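Local coordinates for protein putative streptothricin acetyltransferase (Bacillus anthracis, PDB 3PP9) that binds acetyl coenzyme A and, as a GNAT-family enzyme, probably transfers its acetyl group to an amine of the antibiotic streptothricin, at residues I22-F26 with T107-R113; N98-I103 with M134-E140; R42-T46 with I159-D163. All coordinates share one frame; numbering follows the deposited sequence. Where two conformers were deposited one is given.

Contact 1 (I22-F26 with T107-R113); sequences IDDSF and TVDKKYR. With ACO (acetyl coenzyme *a), chain D.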
# COMPACT_ATOMS: atom_id res chain seq x y z
N ILE A 22 21.94 5.88 -15.27
CA ILE A 22 22.18 4.64 -14.58
C ILE A 22 21.23 3.63 -15.20
O ILE A 22 20.05 3.91 -15.34
CB ILE A 22 21.95 4.83 -13.09
CG1 ILE A 22 23.10 5.67 -12.53
CG2 ILE A 22 21.86 3.49 -12.38
CD1 ILE A 22 22.95 6.06 -11.12
N ASP A 23 21.77 2.47 -15.58
CA ASP A 23 20.96 1.43 -16.21
C ASP A 23 20.24 0.65 -15.11
O ASP A 23 20.87 -0.15 -14.42
CB ASP A 23 21.87 0.51 -17.02
CG ASP A 23 21.11 -0.55 -17.81
OD1 ASP A 23 19.89 -0.71 -17.59
OD2 ASP A 23 21.73 -1.20 -18.67
N ASP A 24 18.93 0.88 -14.95
CA ASP A 24 18.15 0.16 -13.94
C ASP A 24 17.34 -0.96 -14.57
O ASP A 24 16.45 -1.51 -13.92
CB ASP A 24 17.20 1.06 -13.10
CG ASP A 24 15.99 1.59 -13.88
OD1 ASP A 24 15.92 1.41 -15.10
OD2 ASP A 24 15.07 2.19 -13.24
N SER A 25 17.65 -1.32 -15.81
CA SER A 25 16.93 -2.41 -16.45
C SER A 25 17.42 -3.74 -15.91
O SER A 25 18.54 -3.88 -15.40
CB SER A 25 17.08 -2.37 -17.98
OG SER A 25 18.40 -2.67 -18.42
N PHE A 26 16.55 -4.74 -16.03
CA PHE A 26 16.86 -6.09 -15.59
C PHE A 26 16.13 -7.08 -16.45
O PHE A 26 15.21 -6.74 -17.19
CB PHE A 26 16.55 -6.29 -14.11
CG PHE A 26 15.12 -6.06 -13.75
CD1 PHE A 26 14.68 -4.78 -13.44
CD2 PHE A 26 14.23 -7.11 -13.65
CE1 PHE A 26 13.37 -4.54 -13.08
CE2 PHE A 26 12.91 -6.88 -13.29
CZ PHE A 26 12.48 -5.59 -13.02
N THR A 107 18.69 0.92 -6.84
CA THR A 107 19.24 0.57 -8.13
C THR A 107 20.75 0.59 -8.12
O THR A 107 21.37 1.51 -7.59
CB THR A 107 18.81 1.57 -9.22
OG1 THR A 107 17.40 1.46 -9.46
CG2 THR A 107 19.53 1.29 -10.55
N VAL A 108 21.34 -0.45 -8.70
CA VAL A 108 22.77 -0.52 -8.91
C VAL A 108 22.91 -0.60 -10.45
O VAL A 108 22.22 -1.39 -11.12
CB VAL A 108 23.44 -1.70 -8.19
CG1 VAL A 108 24.90 -1.89 -8.67
CG2 VAL A 108 23.40 -1.49 -6.68
N ASP A 109 23.77 0.24 -11.02
CA ASP A 109 24.01 0.26 -12.47
C ASP A 109 24.26 -1.19 -12.91
O ASP A 109 25.03 -1.92 -12.28
CB ASP A 109 25.23 1.15 -12.75
CG ASP A 109 25.45 1.49 -14.23
OD1 ASP A 109 24.52 1.46 -15.04
OD2 ASP A 109 26.60 1.87 -14.56
N LYS A 110 23.62 -1.59 -14.00
CA LYS A 110 23.69 -2.97 -14.49
C LYS A 110 25.08 -3.58 -14.51
O LYS A 110 25.28 -4.69 -14.00
CB LYS A 110 23.03 -3.10 -15.88
CG LYS A 110 22.88 -4.55 -16.33
CD LYS A 110 22.07 -4.68 -17.61
CE LYS A 110 22.80 -4.16 -18.82
NZ LYS A 110 22.00 -4.24 -20.08
N LYS A 111 26.05 -2.85 -15.03
CA LYS A 111 27.38 -3.42 -15.14
C LYS A 111 28.07 -3.75 -13.82
O LYS A 111 28.99 -4.54 -13.82
CB LYS A 111 28.30 -2.55 -16.01
CG LYS A 111 28.77 -1.30 -15.34
CD LYS A 111 29.73 -0.49 -16.24
CE LYS A 111 29.03 0.19 -17.42
NZ LYS A 111 28.13 1.28 -16.95
N TYR A 112 27.62 -3.16 -12.71
CA TYR A 112 28.24 -3.38 -11.42
C TYR A 112 27.48 -4.28 -10.45
O TYR A 112 27.85 -4.37 -9.28
CB TYR A 112 28.48 -2.04 -10.72
CG TYR A 112 29.43 -1.13 -11.45
CD1 TYR A 112 30.78 -1.36 -11.41
CD2 TYR A 112 28.99 -0.02 -12.16
CE1 TYR A 112 31.67 -0.54 -12.07
CE2 TYR A 112 29.88 0.81 -12.84
CZ TYR A 112 31.21 0.54 -12.79
OH TYR A 112 32.14 1.33 -13.44
N ARG A 113 26.41 -4.91 -10.92
CA ARG A 113 25.63 -5.78 -10.03
C ARG A 113 26.34 -7.07 -9.67
O ARG A 113 27.21 -7.55 -10.40
CB ARG A 113 24.29 -6.10 -10.64
CG ARG A 113 23.40 -4.88 -10.80
CD ARG A 113 22.08 -5.22 -11.47
NE ARG A 113 21.46 -3.99 -11.95
CZ ARG A 113 20.55 -3.94 -12.90
NH1 ARG A 113 20.08 -5.05 -13.46
NH2 ARG A 113 20.13 -2.76 -13.33
N1A ACO D . 19.96 -13.63 -8.04
C2A ACO D . 20.24 -14.24 -6.87
N3A ACO D . 20.85 -13.61 -5.85
C4A ACO D . 21.22 -12.31 -5.98
C5A ACO D . 20.96 -11.61 -7.24
C6A ACO D . 20.30 -12.35 -8.30
N6A ACO D . 20.04 -11.74 -9.47
N7A ACO D . 21.43 -10.36 -7.11
C8A ACO D . 21.96 -10.27 -5.86
N9A ACO D . 21.82 -11.43 -5.19
C1B ACO D . 22.32 -11.75 -3.85
C2B ACO D . 23.84 -11.84 -3.94
O2B ACO D . 24.35 -13.12 -4.36
C3B ACO D . 24.29 -11.48 -2.55
O3B ACO D . 24.27 -12.64 -1.74
P3B ACO D . 25.42 -12.98 -0.66
O7A ACO D . 25.34 -11.84 0.33
O8A ACO D . 26.67 -13.01 -1.49
O9A ACO D . 24.95 -14.32 -0.13
C4B ACO D . 23.23 -10.51 -2.08
O4B ACO D . 22.06 -10.74 -2.87
C5B ACO D . 23.70 -9.06 -2.21
O5B ACO D . 23.80 -8.75 -3.60
P1A ACO D . 24.52 -7.41 -4.09
O1A ACO D . 25.69 -7.76 -4.99
O2A ACO D . 24.75 -6.56 -2.88
O3A ACO D . 23.33 -6.78 -4.98
P2A ACO D . 23.47 -5.74 -6.19
O4A ACO D . 23.50 -6.58 -7.43
O5A ACO D . 24.56 -4.73 -5.96
O6A ACO D . 22.08 -4.91 -6.10
CBP ACO D . 19.82 -4.78 -6.89
CCP ACO D . 20.82 -5.56 -6.06
CDP ACO D . 18.44 -5.42 -6.72
CEP ACO D . 19.79 -3.33 -6.41
CAP ACO D . 20.23 -4.81 -8.37
OAP ACO D . 20.04 -6.15 -8.89
C9P ACO D . 19.43 -3.88 -9.24
O9P ACO D . 19.67 -2.70 -9.29
N8P ACO D . 18.44 -4.40 -9.98
C7P ACO D . 17.64 -3.59 -10.91
C6P ACO D . 16.73 -2.60 -10.23
C5P ACO D . 15.82 -3.33 -9.29
O5P ACO D . 15.30 -4.39 -9.59
N4P ACO D . 15.62 -2.78 -8.12
C3P ACO D . 14.76 -3.34 -7.09
C2P ACO D . 13.32 -2.98 -7.47
S1P ACO D . 12.22 -3.09 -6.08
C ACO D . 12.54 -1.67 -5.23
O ACO D . 13.39 -0.89 -5.63
CH3 ACO D . 11.78 -1.38 -3.98
O HOH W 1 15.77 3.13 -10.84

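Contact 2 (N98-I103 with M134-E140); sequences NNYAYI and MPGIMLE. With ACO (acetyl coenzyme *a), chain D.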
# COMPACT_ATOMS: atom_id res chain seq x y z
N ASN A 98 3.32 3.35 8.84
CA ASN A 98 3.46 2.37 9.91
C ASN A 98 4.80 2.48 10.63
O ASN A 98 5.20 1.58 11.36
CB ASN A 98 3.30 0.95 9.38
CG ASN A 98 4.47 0.51 8.55
OD1 ASN A 98 5.21 1.34 8.02
ND2 ASN A 98 4.64 -0.81 8.41
N ASN A 99 5.49 3.60 10.42
CA ASN A 99 6.77 3.89 11.04
C ASN A 99 7.98 3.23 10.43
O ASN A 99 9.08 3.63 10.76
CB ASN A 99 6.73 3.71 12.56
CG ASN A 99 5.83 4.73 13.24
OD1 ASN A 99 5.16 4.42 14.22
ND2 ASN A 99 5.80 5.95 12.70
N TYR A 100 7.82 2.29 9.51
CA TYR A 100 8.98 1.67 8.90
C TYR A 100 9.60 2.56 7.84
O TYR A 100 8.95 3.43 7.25
CB TYR A 100 8.59 0.36 8.18
CG TYR A 100 8.59 -0.90 9.02
CD1 TYR A 100 7.99 -0.94 10.26
CD2 TYR A 100 9.13 -2.09 8.52
CE1 TYR A 100 8.00 -2.09 11.02
CE2 TYR A 100 9.12 -3.26 9.29
CZ TYR A 100 8.55 -3.24 10.54
OH TYR A 100 8.50 -4.36 11.35
N ALA A 101 10.89 2.36 7.62
CA ALA A 101 11.57 3.00 6.51
C ALA A 101 11.03 2.22 5.31
O ALA A 101 10.82 1.00 5.41
CB ALA A 101 13.05 2.83 6.62
N TYR A 102 10.79 2.91 4.21
CA TYR A 102 10.24 2.31 2.99
C TYR A 102 11.19 2.60 1.84
O TYR A 102 11.53 3.76 1.57
CB TYR A 102 8.86 2.94 2.72
CG TYR A 102 8.09 2.34 1.58
CD1 TYR A 102 8.32 2.75 0.28
CD2 TYR A 102 7.11 1.39 1.81
CE1 TYR A 102 7.60 2.22 -0.78
CE2 TYR A 102 6.41 0.83 0.74
CZ TYR A 102 6.67 1.25 -0.54
OH TYR A 102 5.96 0.71 -1.59
N ILE A 103 11.60 1.55 1.14
CA ILE A 103 12.49 1.70 0.00
C ILE A 103 11.65 1.93 -1.24
O ILE A 103 10.98 1.03 -1.73
CB ILE A 103 13.37 0.46 -0.22
CG1 ILE A 103 14.19 0.13 1.02
CG2 ILE A 103 14.26 0.70 -1.47
CD1 ILE A 103 14.99 -1.19 0.90
N MSE A 134 12.92 4.21 13.61
CA MSE A 134 12.06 3.38 12.80
C MSE A 134 12.37 1.93 13.16
O MSE A 134 13.53 1.54 13.22
CB MSE A 134 12.32 3.68 11.34
CG MSE A 134 11.80 5.04 10.95
SE MSE A 134 12.30 5.58 9.14
CE MSE A 134 13.71 6.88 9.64
N PRO A 135 11.33 1.12 13.38
CA PRO A 135 11.54 -0.25 13.80
C PRO A 135 11.89 -1.29 12.74
O PRO A 135 12.09 -2.46 13.09
CB PRO A 135 10.20 -0.59 14.48
CG PRO A 135 9.20 0.17 13.69
CD PRO A 135 9.90 1.48 13.35
N GLY A 136 11.98 -0.88 11.48
CA GLY A 136 12.32 -1.80 10.42
C GLY A 136 12.31 -1.11 9.08
O GLY A 136 12.15 0.12 9.01
N ILE A 137 12.48 -1.90 8.03
CA ILE A 137 12.48 -1.40 6.66
C ILE A 137 11.58 -2.31 5.85
O ILE A 137 11.51 -3.51 6.11
CB ILE A 137 13.85 -1.47 6.01
CG1 ILE A 137 14.93 -0.81 6.84
CG2 ILE A 137 13.79 -0.89 4.61
CD1 ILE A 137 16.31 -0.96 6.20
N MSE A 138 10.89 -1.76 4.87
CA MSE A 138 10.01 -2.56 4.01
C MSE A 138 10.02 -2.03 2.61
O MSE A 138 10.52 -0.93 2.35
CB MSE A 138 8.58 -2.51 4.52
CG MSE A 138 8.05 -1.10 4.54
SE MSE A 138 6.24 -0.91 5.17
CE MSE A 138 5.20 -1.52 3.77
N LEU A 139 9.44 -2.81 1.70
CA LEU A 139 9.36 -2.41 0.31
C LEU A 139 8.40 -3.32 -0.43
O LEU A 139 7.88 -4.28 0.13
CB LEU A 139 10.75 -2.43 -0.34
CG LEU A 139 11.58 -3.72 -0.48
CD1 LEU A 139 12.05 -4.28 0.82
CD2 LEU A 139 10.92 -4.80 -1.36
N GLU A 140 8.07 -2.92 -1.66
CA GLU A 140 7.21 -3.69 -2.54
C GLU A 140 7.99 -3.96 -3.79
O GLU A 140 8.77 -3.11 -4.24
CB GLU A 140 5.94 -2.93 -2.93
CG GLU A 140 5.00 -3.67 -3.90
CD GLU A 140 5.44 -3.70 -5.38
OE1 GLU A 140 6.45 -3.06 -5.76
OE2 GLU A 140 4.74 -4.36 -6.18
N1A ACO D . 19.96 -13.63 -8.04
C2A ACO D . 20.24 -14.24 -6.87
N3A ACO D . 20.85 -13.61 -5.85
C4A ACO D . 21.22 -12.31 -5.98
C5A ACO D . 20.96 -11.61 -7.24
C6A ACO D . 20.30 -12.35 -8.30
N6A ACO D . 20.04 -11.74 -9.47
N7A ACO D . 21.43 -10.36 -7.11
C8A ACO D . 21.96 -10.27 -5.86
N9A ACO D . 21.82 -11.43 -5.19
C1B ACO D . 22.32 -11.75 -3.85
C2B ACO D . 23.84 -11.84 -3.94
O2B ACO D . 24.35 -13.12 -4.36
C3B ACO D . 24.29 -11.48 -2.55
O3B ACO D . 24.27 -12.64 -1.74
P3B ACO D . 25.42 -12.98 -0.66
O7A ACO D . 25.34 -11.84 0.33
O8A ACO D . 26.67 -13.01 -1.49
O9A ACO D . 24.95 -14.32 -0.13
C4B ACO D . 23.23 -10.51 -2.08
O4B ACO D . 22.06 -10.74 -2.87
C5B ACO D . 23.70 -9.06 -2.21
O5B ACO D . 23.80 -8.75 -3.60
P1A ACO D . 24.52 -7.41 -4.09
O1A ACO D . 25.69 -7.76 -4.99
O2A ACO D . 24.75 -6.56 -2.88
O3A ACO D . 23.33 -6.78 -4.98
P2A ACO D . 23.47 -5.74 -6.19
O4A ACO D . 23.50 -6.58 -7.43
O5A ACO D . 24.56 -4.73 -5.96
O6A ACO D . 22.08 -4.91 -6.10
CBP ACO D . 19.82 -4.78 -6.89
CCP ACO D . 20.82 -5.56 -6.06
CDP ACO D . 18.44 -5.42 -6.72
CEP ACO D . 19.79 -3.33 -6.41
CAP ACO D . 20.23 -4.81 -8.37
OAP ACO D . 20.04 -6.15 -8.89
C9P ACO D . 19.43 -3.88 -9.24
O9P ACO D . 19.67 -2.70 -9.29
N8P ACO D . 18.44 -4.40 -9.98
C7P ACO D . 17.64 -3.59 -10.91
C6P ACO D . 16.73 -2.60 -10.23
C5P ACO D . 15.82 -3.33 -9.29
O5P ACO D . 15.30 -4.39 -9.59
N4P ACO D . 15.62 -2.78 -8.12
C3P ACO D . 14.76 -3.34 -7.09
C2P ACO D . 13.32 -2.98 -7.47
S1P ACO D . 12.22 -3.09 -6.08
C ACO D . 12.54 -1.67 -5.23
O ACO D . 13.39 -0.89 -5.63
CH3 ACO D . 11.78 -1.38 -3.98
O HOH W 2 8.79 -0.29 -2.75

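Contact 3 (R42-T46 with I159-D163); sequences RIEYT and IGGFD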
# COMPACT_ATOMS: atom_id res chain seq x y z
N ARG A 42 3.02 -18.25 7.39
CA ARG A 42 4.20 -18.12 6.58
C ARG A 42 3.85 -18.17 5.10
O ARG A 42 3.20 -19.11 4.63
CB ARG A 42 5.17 -19.27 6.91
CG ARG A 42 6.54 -19.17 6.28
CD ARG A 42 7.33 -20.46 6.55
NE ARG A 42 8.72 -20.32 6.14
CZ ARG A 42 9.70 -19.88 6.94
NH1 ARG A 42 9.43 -19.50 8.19
NH2 ARG A 42 10.94 -19.79 6.48
N ILE A 43 4.28 -17.14 4.39
CA ILE A 43 4.07 -17.05 2.97
C ILE A 43 5.30 -17.68 2.35
O ILE A 43 6.44 -17.28 2.63
CB ILE A 43 3.93 -15.61 2.49
CG1 ILE A 43 2.64 -15.01 3.06
CG2 ILE A 43 3.91 -15.56 0.96
CD1 ILE A 43 2.48 -13.52 2.80
N GLU A 44 5.08 -18.68 1.50
CA GLU A 44 6.16 -19.37 0.86
C GLU A 44 6.07 -19.18 -0.63
O GLU A 44 5.09 -18.64 -1.15
CB GLU A 44 6.09 -20.86 1.19
CG GLU A 44 6.21 -21.16 2.67
CD GLU A 44 6.08 -22.63 2.99
OE1 GLU A 44 5.50 -23.38 2.18
OE2 GLU A 44 6.53 -23.03 4.09
N TYR A 45 7.10 -19.61 -1.33
CA TYR A 45 7.06 -19.47 -2.75
C TYR A 45 7.92 -20.51 -3.42
O TYR A 45 8.77 -21.16 -2.78
CB TYR A 45 7.57 -18.08 -3.18
CG TYR A 45 9.06 -17.88 -2.98
CD1 TYR A 45 9.98 -18.37 -3.91
CD2 TYR A 45 9.54 -17.20 -1.87
CE1 TYR A 45 11.33 -18.20 -3.74
CE2 TYR A 45 10.89 -17.03 -1.69
CZ TYR A 45 11.79 -17.53 -2.64
OH TYR A 45 13.15 -17.38 -2.49
N THR A 46 7.66 -20.67 -4.70
CA THR A 46 8.45 -21.54 -5.57
C THR A 46 8.72 -20.64 -6.76
O THR A 46 8.00 -19.65 -6.99
CB THR A 46 7.76 -22.85 -5.99
OG1 THR A 46 6.56 -22.58 -6.75
CG2 THR A 46 7.43 -23.71 -4.77
N ILE A 159 8.77 -12.18 3.44
CA ILE A 159 7.52 -11.77 2.80
C ILE A 159 6.42 -11.66 3.86
O ILE A 159 6.15 -12.61 4.60
CB ILE A 159 7.07 -12.77 1.75
CG1 ILE A 159 8.12 -12.86 0.64
CG2 ILE A 159 5.74 -12.32 1.17
CD1 ILE A 159 7.80 -13.89 -0.42
N GLY A 160 5.78 -10.49 3.90
CA GLY A 160 4.70 -10.24 4.84
C GLY A 160 3.33 -10.17 4.19
O GLY A 160 2.33 -10.28 4.87
N GLY A 161 3.28 -10.00 2.88
CA GLY A 161 2.01 -9.91 2.20
C GLY A 161 2.16 -9.90 0.70
O GLY A 161 3.26 -9.87 0.18
N PHE A 162 1.02 -9.95 0.01
CA PHE A 162 1.02 -9.95 -1.45
C PHE A 162 -0.33 -9.48 -1.94
O PHE A 162 -1.30 -9.43 -1.17
CB PHE A 162 1.47 -11.30 -2.06
CG PHE A 162 0.75 -12.51 -1.56
CD1 PHE A 162 -0.49 -12.86 -2.05
CD2 PHE A 162 1.40 -13.40 -0.70
CE1 PHE A 162 -1.12 -14.03 -1.62
CE2 PHE A 162 0.78 -14.56 -0.27
CZ PHE A 162 -0.47 -14.87 -0.72
N ASP A 163 -0.41 -9.12 -3.21
CA ASP A 163 -1.66 -8.63 -3.76
C ASP A 163 -1.74 -9.00 -5.24
O ASP A 163 -0.91 -8.59 -6.05
CB ASP A 163 -1.76 -7.12 -3.54
CG ASP A 163 -3.12 -6.58 -3.82
OD1 ASP A 163 -3.66 -6.89 -4.90
OD2 ASP A 163 -3.63 -5.82 -2.95
O HOH W 3 6.92 -15.21 4.95

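Contact 1 (I22-F26 with T107-R113)
The guanidinium of R113 reaches across to the carbonyl oxygen of S25, and both terminal nitrogens share that one oxygen, NH1 to O at 2.7 Å and NH2 to O at 2.8 Å. It lies 5° from the guanidinium plane, but the donors stand somewhat out of the carbonyl plane of S25. NE, on the adjoining edge, gives a nearly straight bond to V108 O within its own segment; in-plane bonds along two edges fix the rotation of the group. One face lies on K110 CA, toward its rim, and the opposite face has C7P of acetyl coenzyme A over its centre; the arginine is thus sandwiched between its own turn and the pantetheine arm. Next to it, V108 N donates to O9P of the cofactor at 2.9 Å, the backbone-to-pantetheine bonding known from GNAT enzymes.

D23 ties the outer side together. Its N-H runs to D109 OD1 (3.0 Å), met on the anti side and out of the carboxylate plane, while its carbonyl receives K110 N. Its carboxylate splits its work: OD1 accepts from S25 N, an Asx turn, and from S25 OG, whereas OD2 forms a salt bridge with K110 NZ at 3.4 Å, the lysine bending at chi3 to bring its amine round.

On the inner side T107 CG2 touches D24 CB at 3.5 Å and also I22 CG2, the side chains of T107 and I22 pointing opposite ways. A water bridges T107 OG1 and D24 OD2; the hydroxyl also bonds D105, and the carboxylate L58 N. Strand 86-95 lies beside I22 and T107, with F90 against both, while F26 pairs with K55 of strand 43-56, so the contact joins the two-stranded hairpin to the main sheet where strand 101-108 ends.

Contact 2 (N98-I103 with M134-E140)
Strands 101-103 and 136-140 run parallel, their axes 4.6 Å apart at the nearest and inclined by 31°, and are laced by A101 N to G136 O, M138 N to A101 O and I103 N to M138 O. Just ahead of this ladder the ring of Y100 lies over the backbone of the neighbouring strand. G136 CA sits 3.8 Å from the centroid of that ring, only 18° off its normal, a CH-pi contact that the lack of a side chain at G136 makes possible. P135 CG meets the same ring at Y100 CE1, 3.7 Å away.

M138 is a selenomethionine; with chi1 at 60° its chain passes beside Y100 and on to Y102. Its SE lies obliquely to the Y100 ring in a Met-aromatic contact and approaches N98 ND2 at 3.6 Å; that amide donates to V166 O of the second subunit. CG packs on Y102 CD2, and the bend at chi3 leaves CE at the edge of the Y102 ring, in its plane.

This pairing closes the right-handed beta-alpha-beta crossover of the GNAT fold, in which helix 117-131 connects the two strands. A101 and I137 face that helix, A101 touching A129 and I137 touching K126. Selenomethionine M134 joins this side, its SE 3.8 Å from A101 CB, and its CG comes to 3.1 Å from N99 O, a buried carbonyl oxygen with no polar partner in the model.

Further along, I103 CB packs on L139 CB as the strands approach the cofactor. The acetyl CH3 lies 3.4 Å from I103 O, with E140 O also close, and a water bonded by E140 N lies 2.8 Å from I103 O and probably donates to it.

Contact 3 (R42-T46 with I159-D163)
I43 points from strand 43-46 toward strand 159-163, which runs nearly perpendicular to it, at 80°, with the axes 7.5 Å apart. Its CB lies 4.0 Å from I159 CG2. At CB the side chain forks: CG2, anti to the backbone N, meets I159 CG2 at 3.7 Å and presses on the edge of the F162 ring, near its plane, 3.5 Å from CE2. The other branch passes F162 CE2 with CG1 and, extended by chi2 of 173°, brings the tip CD1 to G161 N at 3.6 Å, against the bare G160-G161 backbone. CD1 also touches F162 CE2 and I159 CG2, so both branches meet the ring edge and I159. The two glycines form a classic beta bulge opposite Y180. Away from I43, the Y45 ring meets I159 CD1 at CD2, and its hydroxyl bonds K150 and E153.

F162 also meets F162 of the second subunit, while G161 to D163 pair with an antiparallel strand of that chain, continuing the sheet across the dimer. The one polar link between the two segments is a water that donates to I43 O and I159 O. Otherwise the side chains meet through aliphatic and aromatic carbons, so the crossing rests on close, non-directional packing.

In the fold
Contacts 1 and 2 lie at opposite ends of strand 101-108, their centres 23 Å apart, and acetyl coenzyme A touches both: its pantetheine arm lies on contact 1, and its acetyl methyl reaches the I103-E140 end of contact 2. Contact 3 stands about 26 Å from contact 1 and 17 Å from contact 2 between centres, and the nearest atoms of contacts 2 and 3 are about 7 Å apart. Strands 25-36 and 43-56 form the hairpin that begins at contact 1 and leads to contact 3, so it meets the main sheet at two distant places. Contacts 2 and 3 both border the second subunit, whereas segments 22-26 and 107-113 touch no other protein chain of the assembly.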